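Local atomic coordinates of YjbQ family protein (Aeropyrum pernix, PDB entry 2P6H), a protein that is of unknown function, belongs to the UPF0047 (YjbQ) family and assembles from three protein chains. Residues L68-G72 with G73-H77. Numbering follows the deposited sequence.
Sequences LTKPG and GPWKH
The indole N-H of W75 is shared between the carbonyls of T69, the last residue of helix 55-69, and of K70, just beyond it, a compact case of one donor bridging two adjacent carbonyls where a helix ends. NE1 of W75 lies 2.9 Å from O of T69 and 3.1 Å from O of K70. Neither bond is straight: the N-H...O angles are 132° and 141°, as expected of a forked bond. The K70 oxygen sits at the ring edge in the indole plane, whereas that of T69 is tilted out of it. O of K70 in turn takes a second donor, the backbone N of G73 at 2.8 Å, which approaches from the opposite face of the carbonyl plane to the indole. This backbone bond closes a type II beta turn from K70 to G73, with P71 and G72 at its corners; G72 has the positive phi that suits glycine there. The turn thus follows directly on the helix. An inverse gamma turn centred on P74, closed by N of W75 on O of G73 at 2.8 Å, then bends the chain again and brings the indole back to the helix end. With CG of W75 anti to its carbonyl carbon, the ring's turn about the CB-CG bond (chi2 118°) points NE1 at the two oxygens. A phenylalanine here would have no N-H to offer, so the T69 and K70 oxygens would probably be left without this shared donor and the loop less tightly tied to the helix end. Packing is lighter: CB of K70 approaches NE1 of W75 to 3.9 Å. Beyond these residues, the indole packs on A84 and L88 of helix 84-93 and on D60 of the second subunit, whose E67 forms a salt bridge with K70.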
loop_
_atom_site.group_PDB
_atom_site.type_symbol
_atom_site.label_atom_id
_atom_site.label_comp_id
_atom_site.label_asym_id
_atom_site.label_seq_id
_atom_site.Cartn_x
_atom_site.Cartn_y
_atom_site.Cartn_z
ATOM N N LEU A 68 13.198 2.024 11.928
ATOM C CA LEU A 68 11.973 2.817 12.025
ATOM C C LEU A 68 11.042 2.339 13.087
ATOM O O LEU A 68 10.461 3.116 13.834
ATOM C CB LEU A 68 11.186 2.560 10.811
ATOM C CG LEU A 68 11.902 3.035 9.543
ATOM C CD1 LEU A 68 11.038 2.889 8.289
ATOM C CD2 LEU A 68 12.318 4.504 9.608
ATOM N N THR A 69 10.856 1.032 13.248
ATOM C CA THR A 69 9.897 0.495 14.216
ATOM C C THR A 69 10.359 0.213 15.651
ATOM O O THR A 69 9.532 0.017 16.541
ATOM C CB THR A 69 9.246 -0.768 13.643
ATOM O OG1 THR A 69 10.209 -1.822 13.580
ATOM C CG2 THR A 69 8.714 -0.489 12.229
ATOM N N LYS A 70 11.669 0.184 15.864
ATOM C CA LYS A 70 12.284 -0.018 17.199
ATOM C C LYS A 70 11.736 -1.211 17.994
ATOM O O LYS A 70 10.931 -1.067 18.906
ATOM C CB LYS A 70 12.012 1.206 18.035
ATOM C CG LYS A 70 12.629 2.455 17.459
ATOM C CD LYS A 70 12.209 3.637 18.300
ATOM C CE LYS A 70 12.257 4.953 17.516
ATOM N NZ LYS A 70 11.467 5.969 18.208
ATOM N N PRO A 71 12.204 -2.431 17.680
ATOM C CA PRO A 71 11.729 -3.593 18.444
ATOM C C PRO A 71 12.167 -3.386 19.900
ATOM O O PRO A 71 13.330 -3.060 20.156
ATOM C CB PRO A 71 12.458 -4.767 17.788
ATOM C CG PRO A 71 12.958 -4.316 16.424
ATOM C CD PRO A 71 13.181 -2.848 16.663
ATOM N N GLY A 72 11.235 -3.536 20.837
ATOM C CA GLY A 72 11.560 -3.354 22.242
ATOM C C GLY A 72 11.646 -1.896 22.654
ATOM O O GLY A 72 11.973 -1.591 23.804
ATOM N N GLY A 73 11.351 -1.002 21.713
ATOM C CA GLY A 73 11.394 0.422 21.983
ATOM C C GLY A 73 10.301 0.862 22.936
ATOM O O GLY A 73 9.511 0.034 23.387
ATOM N N PRO A 74 10.220 2.165 23.252
ATOM C CA PRO A 74 9.206 2.695 24.167
ATOM C C PRO A 74 7.816 2.779 23.559
ATOM O O PRO A 74 7.352 3.860 23.198
ATOM C CB PRO A 74 9.761 4.067 24.529
ATOM C CG PRO A 74 10.553 4.541 23.376
ATOM C CD PRO A 74 11.124 3.244 22.812
ATOM N N TRP A 75 7.160 1.630 23.459
ATOM C CA TRP A 75 5.813 1.544 22.908
ATOM C C TRP A 75 4.865 1.126 24.026
ATOM O O TRP A 75 5.189 0.245 24.820
ATOM C CB TRP A 75 5.761 0.505 21.783
ATOM C CG TRP A 75 6.687 0.813 20.652
ATOM C CD1 TRP A 75 7.740 0.053 20.213
ATOM C CD2 TRP A 75 6.652 1.970 19.818
ATOM N NE1 TRP A 75 8.361 0.674 19.153
ATOM C CE2 TRP A 75 7.711 1.852 18.891
ATOM C CE3 TRP A 75 5.826 3.101 19.765
ATOM C CZ2 TRP A 75 7.966 2.825 17.921
ATOM C CZ3 TRP A 75 6.079 4.069 18.800
ATOM C CH2 TRP A 75 7.143 3.920 17.889
ATOM N N LYS A 76 3.700 1.759 24.086
ATOM C CA LYS A 76 2.735 1.434 25.132
ATOM C C LYS A 76 2.150 0.029 24.959
ATOM O O LYS A 76 1.688 -0.600 25.902
ATOM C CB LYS A 76 1.612 2.467 25.079
ATOM C CG LYS A 76 2.063 3.833 25.593
ATOM C CD LYS A 76 1.005 4.911 25.365
ATOM C CE LYS A 76 1.049 6.001 26.439
ATOM N NZ LYS A 76 0.686 7.288 25.850
ATOM N N HIS A 77 2.170 -0.489 23.734
ATOM C CA HIS A 77 1.685 -1.842 23.473
ATOM C C HIS A 77 2.564 -2.826 24.265
ATOM O O HIS A 77 2.165 -3.968 24.484
ATOM C CB HIS A 77 1.761 -2.169 21.976
ATOM C CG HIS A 77 1.177 -3.496 21.608
ATOM N ND1 HIS A 77 -0.151 -3.823 21.816
ATOM C CD2 HIS A 77 1.731 -4.582 21.014
ATOM C CE1 HIS A 77 -0.383 -5.038 21.368
ATOM N NE2 HIS A 77 0.748 -5.524 20.874
#